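PDB 3TDG: disulfide isomerase DsbG N-terminal domain-containing protein, which probably acts as a thiol-disulfide oxidoreductase of the thioredoxin fold, serving as a reductase in Helicobacter pylori. Local coordinates for residues I49-P54 and M63-D68; A122-I127 and S251-G256. All coordinates share one frame; numbering follows the deposited sequence.

Interaction 1 (I49-P54 and M63-D68); sequences ILEIKP and MVVIED
Glu51 with Val65 and Lys53 with Met63 are hydrogen-bonded pairs of an antiparallel beta hairpin in the four-stranded sheet of the DsbG N-terminal region. Strand 48-54 is one of the two outer strands of this sheet within the chain, and 62-67 lies between it and 74-79. Two residues of one strand, Leu50 and Glu51, sit opposite Val65 alone, a classic beta bulge. Val65 O receives Leu50 N at 2.9 Å. A second, weak bond comes to the same Val65 O from Glu51 N at 3.4 Å. Val65 N returns a bond to Glu51 O. Beyond the bulge the pairing is regular. Lys53 and Met63 bond N to O both ways, with Met63 N 2.7 Å from Lys53 O. At the bulge Leu50 points toward 63-68, with CD1 against Val65 CG1 and Glu67 CB.

Glu51, Lys53, Met63 and Val65 point to the face covered by helix 98-129. Met63 lies beside Lys53, pointing the same way. Its chain is bent at chi2 (-83°) and chi3, and this brings CE to 4.0 Å from Lys53 CB. The same methyl lies 3.7 Å from Glu51 OE2. Lys53 NZ reaches back along its own strand to that oxygen, 3.2 Å from Glu51 OE2, from above the carboxylate plane.

On the other face, Ile49 CG2 touches Val64 CG1 at 4.1 Å, the two side chains meeting at a slant. Ile49 also packs on helix 33-43.

Backbone bonds set the pairing. The salt bridge from Glu51 OE1 to Lys110 NZ joins the strand to helix 98-129, while Lys53 NZ grips the other oxygen from the same strand. The two lysines would probably stabilise the ionised carboxylate of Glu51.

Interaction 2 (A122-I127 and S251-G256); sequences AKLNAI and SGVIKG
Leu124 and Val253 meet at a slant where the late turns of helix 98-129 pass the loop between helix 235-249 and strand 259-262. Leu124 CD2 is the main point of touch. It lies 3.7 Å from Val253 CG1 and 3.6 Å from Ile254 CG1, with both partners slanted across it. Val253 points toward the helix and divides its two methyls. CG1 stands anti to the backbone N (chi1 165°) and goes to Leu124. CG2 meets the chain of Lys123, at 3.8 Å from Lys123 CD. Here the extended lysine crosses the valine at about a right angle.

Ile127, one turn on from Lys123, presents two branches. Its CD1 comes within 3.9 Å of Ser251 OG and also approaches Val253 CB. Its CG2 lies 4.2 Å from Ile254 CD1. Phe259 touches both Leu124 and Ile254.

The loop turns at Gly252, whose positive phi (83°) suits a glycine. The chain then brings Val253 and Ile254 round to the long helix.

The contact seats this helix, which runs on from the N-terminal sheet, against the C-terminal part. That part has the mixed sheet of the thioredoxin fold and probably the CxxC at the start of helix 160-167. The touching side chains of 122-127 and 251-256 are mainly aliphatic and held by dispersion and burial. Beside them, Asn125 OD1 is hydrogen-bonded to Tyr261 OH, adding a polar tie.

Both interactions involve helix 98-129, but at different places along it. In interaction 1 the helix lies over one face of the edge hairpin. In interaction 2 its later turns are themselves one of the two segments. The centres are 30 Å apart and the contacts do not touch. Interaction 1 joins segments close in sequence, the two strands of a hairpin, and lies far from the centre of the chain. Interaction 2 joins segments over 120 residues apart and lies near that centre. Each is partly buried. Interaction 1 combines backbone hydrogen bonding with charged groups, and apolar side chains pack on both strands as well. Interaction 2 relies on apolar side chains between helix and loop.

Interaction 1 (I49-P54 and M63-D68)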
ATOM      1  N   ILE A  49      -6.399  21.685 -19.905  1.00 46.33           N
ATOM      2  CA  ILE A  49      -7.762  21.154 -19.975  1.00 47.14           C
ATOM      3  C   ILE A  49      -7.902  20.220 -21.182  1.00 48.22           C
ATOM      4  O   ILE A  49      -7.578  20.613 -22.301  1.00 48.21           O
ATOM      5  CB  ILE A  49      -8.816  22.289 -20.062  1.00 47.25           C
ATOM      6  CG1 ILE A  49      -8.806  23.134 -18.785  1.00 46.88           C
ATOM      7  CG2 ILE A  49     -10.223  21.717 -20.317  1.00 46.06           C
ATOM      8  CD1 ILE A  49      -9.568  24.445 -18.921  1.00 47.74           C
ATOM      9  N   LEU A  50      -8.379  18.991 -20.952  1.00 48.80           N
ATOM     10  CA  LEU A  50      -8.504  17.996 -22.028  1.00 49.98           C
ATOM     11  C   LEU A  50      -9.941  17.741 -22.494  1.00 50.93           C
ATOM     12  O   LEU A  50     -10.167  17.447 -23.663  1.00 51.42           O
ATOM     13  CB  LEU A  50      -7.881  16.656 -21.621  1.00 49.49           C
ATOM     14  CG  LEU A  50      -6.459  16.645 -21.066  1.00 49.38           C
ATOM     15  CD1 LEU A  50      -6.231  15.344 -20.311  1.00 48.26           C
ATOM     16  CD2 LEU A  50      -5.428  16.821 -22.169  1.00 47.62           C
ATOM     17  N   GLU A  51     -10.906  17.843 -21.585  1.00 51.55           N
ATOM     18  CA  GLU A  51     -12.266  17.398 -21.865  1.00 52.41           C
ATOM     19  C   GLU A  51     -13.260  18.143 -20.973  1.00 52.35           C
ATOM     20  O   GLU A  51     -13.023  18.309 -19.767  1.00 52.26           O
ATOM     21  CB  GLU A  51     -12.339  15.884 -21.625  1.00 52.50           C
ATOM     22  CG  GLU A  51     -13.567  15.183 -22.155  1.00 55.19           C
ATOM     23  CD  GLU A  51     -13.704  13.746 -21.629  1.00 57.89           C
ATOM     24  OE1 GLU A  51     -12.678  13.077 -21.369  1.00 58.30           O
ATOM     25  OE2 GLU A  51     -14.851  13.280 -21.474  1.00 59.93           O
ATOM     26  N   ILE A  52     -14.356  18.614 -21.562  1.00 52.38           N
ATOM     27  CA  ILE A  52     -15.459  19.209 -20.789  1.00 52.67           C
ATOM     28  C   ILE A  52     -16.782  18.549 -21.184  1.00 53.10           C
ATOM     29  O   ILE A  52     -17.097  18.461 -22.369  1.00 53.60           O
ATOM     30  CB  ILE A  52     -15.562  20.747 -20.987  1.00 52.69           C
ATOM     31  CG1 ILE A  52     -14.254  21.449 -20.590  1.00 53.14           C
ATOM     32  CG2 ILE A  52     -16.741  21.325 -20.185  1.00 52.33           C
ATOM     33  CD1 ILE A  52     -14.084  22.858 -21.210  1.00 54.48           C
ATOM     34  N   LYS A  53     -17.540  18.072 -20.199  1.00 53.23           N
ATOM     35  CA  LYS A  53     -18.827  17.412 -20.442  1.00 53.58           C
ATOM     36  C   LYS A  53     -19.892  17.903 -19.455  1.00 53.82           C
ATOM     37  O   LYS A  53     -19.586  18.111 -18.282  1.00 53.34           O
ATOM     38  CB  LYS A  53     -18.695  15.890 -20.328  1.00 53.53           C
ATOM     39  CG  LYS A  53     -17.917  15.229 -21.445  1.00 54.12           C
ATOM     40  CD  LYS A  53     -18.545  15.513 -22.805  1.00 55.50           C
ATOM     41  CE  LYS A  53     -17.598  15.122 -23.919  1.00 57.08           C
ATOM     42  NZ  LYS A  53     -17.083  13.750 -23.670  1.00 58.03           N
ATOM     43  N   PRO A  54     -21.131  18.025 -19.865  1.00 53.80           N
ATOM     44  CA  PRO A  54     -22.182  18.486 -18.967  1.00 54.17           C
ATOM     45  C   PRO A  54     -22.725  17.396 -18.080  1.00 54.65           C
ATOM     46  O   PRO A  54     -22.578  16.260 -18.412  1.00 54.79           O
ATOM     47  CB  PRO A  54     -23.261  18.927 -19.930  1.00 54.28           C
ATOM     48  CG  PRO A  54     -23.058  18.115 -21.112  1.00 53.90           C
ATOM     49  CD  PRO A  54     -21.615  17.852 -21.231  1.00 54.17           C
ATOM     50  N   MET A  63     -18.311  18.421 -15.905  1.00 50.07           N
ATOM     51  CA  MET A  63     -17.257  17.432 -15.757  1.00 49.05           C
ATOM     52  C   MET A  63     -16.060  17.877 -16.592  1.00 47.49           C
ATOM     53  O   MET A  63     -16.189  18.100 -17.795  1.00 47.04           O
ATOM     54  CB  MET A  63     -17.755  16.063 -16.204  1.00 49.16           C
ATOM     55  CG  MET A  63     -16.998  14.886 -15.608  1.00 52.28           C
ATOM     56  SD  MET A  63     -15.497  14.501 -16.503  1.00 57.82           S
ATOM     57  CE  MET A  63     -16.161  13.864 -18.048  1.00 56.65           C
ATOM     58  N   VAL A  64     -14.906  18.027 -15.935  1.00 45.10           N
ATOM     59  CA  VAL A  64     -13.667  18.446 -16.594  1.00 43.25           C
ATOM     60  C   VAL A  64     -12.535  17.466 -16.283  1.00 42.00           C
ATOM     61  O   VAL A  64     -12.328  17.086 -15.118  1.00 42.09           O
ATOM     62  CB  VAL A  64     -13.246  19.876 -16.151  1.00 43.09           C
ATOM     63  CG1 VAL A  64     -12.007  20.352 -16.904  1.00 42.61           C
ATOM     64  CG2 VAL A  64     -14.391  20.882 -16.362  1.00 43.34           C
ATOM     65  N   VAL A  65     -11.824  17.039 -17.319  1.00 40.65           N
ATOM     66  CA  VAL A  65     -10.580  16.290 -17.149  1.00 39.56           C
ATOM     67  C   VAL A  65      -9.408  17.200 -17.511  1.00 39.40           C
ATOM     68  O   VAL A  65      -9.457  17.916 -18.522  1.00 39.37           O
ATOM     69  CB  VAL A  65     -10.571  14.983 -17.974  1.00 39.35           C
ATOM     70  CG1 VAL A  65      -9.254  14.195 -17.775  1.00 37.57           C
ATOM     71  CG2 VAL A  65     -11.761  14.119 -17.563  1.00 39.43           C
ATOM     72  N   ILE A  66      -8.376  17.180 -16.667  1.00 38.87           N
ATOM     73  CA  ILE A  66      -7.188  18.002 -16.837  1.00 38.29           C
ATOM     74  C   ILE A  66      -5.959  17.110 -16.850  1.00 39.15           C
ATOM     75  O   ILE A  66      -6.027  15.965 -16.416  1.00 39.42           O
ATOM     76  CB  ILE A  66      -7.057  19.114 -15.731  1.00 38.07           C
ATOM     77  CG1 ILE A  66      -6.905  18.532 -14.320  1.00 37.11           C
ATOM     78  CG2 ILE A  66      -8.210  20.140 -15.816  1.00 37.71           C
ATOM     79  CD1 ILE A  66      -5.444  18.092 -13.975  1.00 38.22           C
ATOM     80  N   GLU A  67      -4.846  17.632 -17.368  1.00 39.59           N
ATOM     81  CA  GLU A  67      -3.564  16.949 -17.320  1.00 40.57           C
ATOM     82  C   GLU A  67      -2.656  17.665 -16.331  1.00 40.63           C
ATOM     83  O   GLU A  67      -2.471  18.865 -16.435  1.00 40.24           O
ATOM     84  CB  GLU A  67      -2.905  16.981 -18.694  1.00 41.15           C
ATOM     85  CG  GLU A  67      -1.589  16.221 -18.750  1.00 43.48           C
ATOM     86  CD  GLU A  67      -0.795  16.564 -19.995  1.00 48.97           C
ATOM     87  OE1 GLU A  67      -0.462  17.759 -20.191  1.00 49.66           O
ATOM     88  OE2 GLU A  67      -0.517  15.635 -20.783  1.00 52.33           O
ATOM     89  N   ASP A  68      -2.119  16.930 -15.363  1.00 41.24           N
ATOM     90  CA  ASP A  68      -1.143  17.482 -14.419  1.00 42.04           C
ATOM     91  C   ASP A  68       0.174  17.729 -15.204  1.00 42.57           C
ATOM     92  O   ASP A  68       0.669  16.825 -15.851  1.00 42.39           O
ATOM     93  CB  ASP A  68      -0.950  16.479 -13.275  1.00 42.32           C
ATOM     94  CG  ASP A  68       0.099  16.923 -12.247  1.00 43.37           C
ATOM     95  OD1 ASP A  68       1.186  17.396 -12.631  1.00 44.03           O
ATOM     96  OD2 ASP A  68      -0.163  16.760 -11.045  1.00 44.22           O
TER

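Interaction 2 (A122-I127 and S251-G256)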
ATOM      1  N   ALA A 122       7.025   5.942 -16.931  1.00 46.52           N
ATOM      2  CA  ALA A 122       7.922   6.686 -16.036  1.00 47.06           C
ATOM      3  C   ALA A 122       8.786   5.739 -15.187  1.00 46.74           C
ATOM      4  O   ALA A 122       9.947   6.028 -14.921  1.00 46.70           O
ATOM      5  CB  ALA A 122       7.136   7.659 -15.150  1.00 46.74           C
ATOM      6  N   LYS A 123       8.217   4.612 -14.767  1.00 46.72           N
ATOM      7  CA  LYS A 123       8.997   3.597 -14.055  1.00 47.10           C
ATOM      8  C   LYS A 123      10.094   3.005 -14.945  1.00 46.59           C
ATOM      9  O   LYS A 123      11.205   2.787 -14.479  1.00 46.10           O
ATOM     10  CB  LYS A 123       8.111   2.498 -13.483  1.00 47.29           C
ATOM     11  CG  LYS A 123       7.389   2.926 -12.225  1.00 50.24           C
ATOM     12  CD  LYS A 123       6.593   1.803 -11.606  1.00 52.18           C
ATOM     13  CE  LYS A 123       5.928   2.307 -10.345  1.00 53.13           C
ATOM     14  NZ  LYS A 123       4.789   1.440 -10.015  1.00 53.31           N
ATOM     15  N   LEU A 124       9.771   2.779 -16.217  1.00 46.60           N
ATOM     16  CA  LEU A 124      10.723   2.271 -17.205  1.00 46.86           C
ATOM     17  C   LEU A 124      11.870   3.252 -17.457  1.00 47.39           C
ATOM     18  O   LEU A 124      13.046   2.871 -17.354  1.00 47.18           O
ATOM     19  CB  LEU A 124      10.023   1.902 -18.514  1.00 46.11           C
ATOM     20  CG  LEU A 124       9.303   0.542 -18.516  1.00 47.32           C
ATOM     21  CD1 LEU A 124       8.413   0.396 -19.756  1.00 48.16           C
ATOM     22  CD2 LEU A 124      10.299  -0.632 -18.422  1.00 47.05           C
ATOM     23  N   ASN A 125      11.522   4.501 -17.787  1.00 47.15           N
ATOM     24  CA  ASN A 125      12.494   5.586 -17.867  1.00 47.41           C
ATOM     25  C   ASN A 125      13.420   5.651 -16.665  1.00 47.15           C
ATOM     26  O   ASN A 125      14.621   5.829 -16.833  1.00 47.76           O
ATOM     27  CB  ASN A 125      11.798   6.930 -18.014  1.00 47.81           C
ATOM     28  CG  ASN A 125      11.175   7.109 -19.357  1.00 48.80           C
ATOM     29  OD1 ASN A 125      11.292   6.259 -20.231  1.00 49.53           O
ATOM     30  ND2 ASN A 125      10.500   8.234 -19.542  1.00 51.33           N
ATOM     31  N   ALA A 126      12.873   5.511 -15.460  1.00 46.50           N
ATOM     32  CA  ALA A 126      13.695   5.515 -14.251  1.00 46.23           C
ATOM     33  C   ALA A 126      14.625   4.294 -14.165  1.00 46.30           C
ATOM     34  O   ALA A 126      15.782   4.416 -13.741  1.00 45.53           O
ATOM     35  CB  ALA A 126      12.843   5.607 -13.022  1.00 46.47           C
ATOM     36  N   ILE A 127      14.117   3.119 -14.550  1.00 45.83           N
ATOM     37  CA  ILE A 127      14.970   1.929 -14.626  1.00 45.23           C
ATOM     38  C   ILE A 127      16.169   2.176 -15.540  1.00 44.94           C
ATOM     39  O   ILE A 127      17.302   1.970 -15.125  1.00 45.12           O
ATOM     40  CB  ILE A 127      14.195   0.654 -15.038  1.00 45.62           C
ATOM     41  CG1 ILE A 127      13.321   0.197 -13.865  1.00 44.38           C
ATOM     42  CG2 ILE A 127      15.182  -0.469 -15.470  1.00 44.72           C
ATOM     43  CD1 ILE A 127      12.229  -0.780 -14.264  1.00 47.96           C
ATOM     44  N   SER A 251      11.545  -4.394  -9.609  1.00 50.02           N
ATOM     45  CA  SER A 251      10.173  -3.916  -9.430  1.00 50.04           C
ATOM     46  C   SER A 251       9.154  -4.844 -10.079  1.00 50.65           C
ATOM     47  O   SER A 251       7.977  -4.855  -9.709  1.00 50.68           O
ATOM     48  CB  SER A 251      10.037  -2.539 -10.051  1.00 49.68           C
ATOM     49  OG  SER A 251      10.307  -2.620 -11.442  1.00 49.87           O
ATOM     50  N   GLY A 252       9.598  -5.615 -11.066  1.00 50.48           N
ATOM     51  CA  GLY A 252       8.686  -6.505 -11.770  1.00 49.98           C
ATOM     52  C   GLY A 252       7.947  -5.768 -12.854  1.00 48.99           C
ATOM     53  O   GLY A 252       6.997  -6.288 -13.427  1.00 49.48           O
ATOM     54  N   VAL A 253       8.385  -4.545 -13.132  1.00 48.25           N
ATOM     55  CA  VAL A 253       7.915  -3.802 -14.295  1.00 46.81           C
ATOM     56  C   VAL A 253       8.482  -4.421 -15.580  1.00 46.55           C
ATOM     57  O   VAL A 253       7.860  -4.345 -16.648  1.00 46.62           O
ATOM     58  CB  VAL A 253       8.295  -2.322 -14.179  1.00 46.79           C
ATOM     59  CG1 VAL A 253       8.141  -1.596 -15.513  1.00 46.15           C
ATOM     60  CG2 VAL A 253       7.437  -1.639 -13.090  1.00 47.89           C
ATOM     61  N   ILE A 254       9.678  -4.996 -15.473  1.00 45.42           N
ATOM     62  CA  ILE A 254      10.280  -5.780 -16.559  1.00 44.40           C
ATOM     63  C   ILE A 254      10.347  -7.204 -16.018  1.00 44.07           C
ATOM     64  O   ILE A 254      10.952  -7.448 -14.967  1.00 43.75           O
ATOM     65  CB  ILE A 254      11.702  -5.274 -16.939  1.00 44.55           C
ATOM     66  CG1 ILE A 254      11.655  -3.802 -17.380  1.00 43.50           C
ATOM     67  CG2 ILE A 254      12.338  -6.173 -18.016  1.00 44.07           C
ATOM     68  CD1 ILE A 254      13.008  -3.197 -17.827  1.00 43.01           C
ATOM     69  N   LYS A 255       9.690  -8.126 -16.713  1.00 43.10           N
ATOM     70  CA  LYS A 255       9.516  -9.482 -16.209  1.00 43.30           C
ATOM     71  C   LYS A 255      10.284 -10.541 -17.027  1.00 41.91           C
ATOM     72  O   LYS A 255      10.320 -11.703 -16.640  1.00 41.88           O
ATOM     73  CB  LYS A 255       8.025  -9.839 -16.166  1.00 43.90           C
ATOM     74  CG  LYS A 255       7.146  -8.836 -15.416  1.00 46.82           C
ATOM     75  CD  LYS A 255       5.713  -9.359 -15.192  1.00 52.82           C
ATOM     76  CE  LYS A 255       5.648 -10.493 -14.149  1.00 55.47           C
ATOM     77  NZ  LYS A 255       6.416 -10.178 -12.901  1.00 58.07           N
ATOM     78  N   GLY A 256      10.884 -10.145 -18.147  1.00 40.70           N
ATOM     79  CA  GLY A 256      11.621 -11.095 -18.984  1.00 39.42           C
ATOM     80  C   GLY A 256      12.363 -10.470 -20.142  1.00 38.66           C
ATOM     81  O   GLY A 256      12.319  -9.248 -20.356  1.00 37.87           O
TER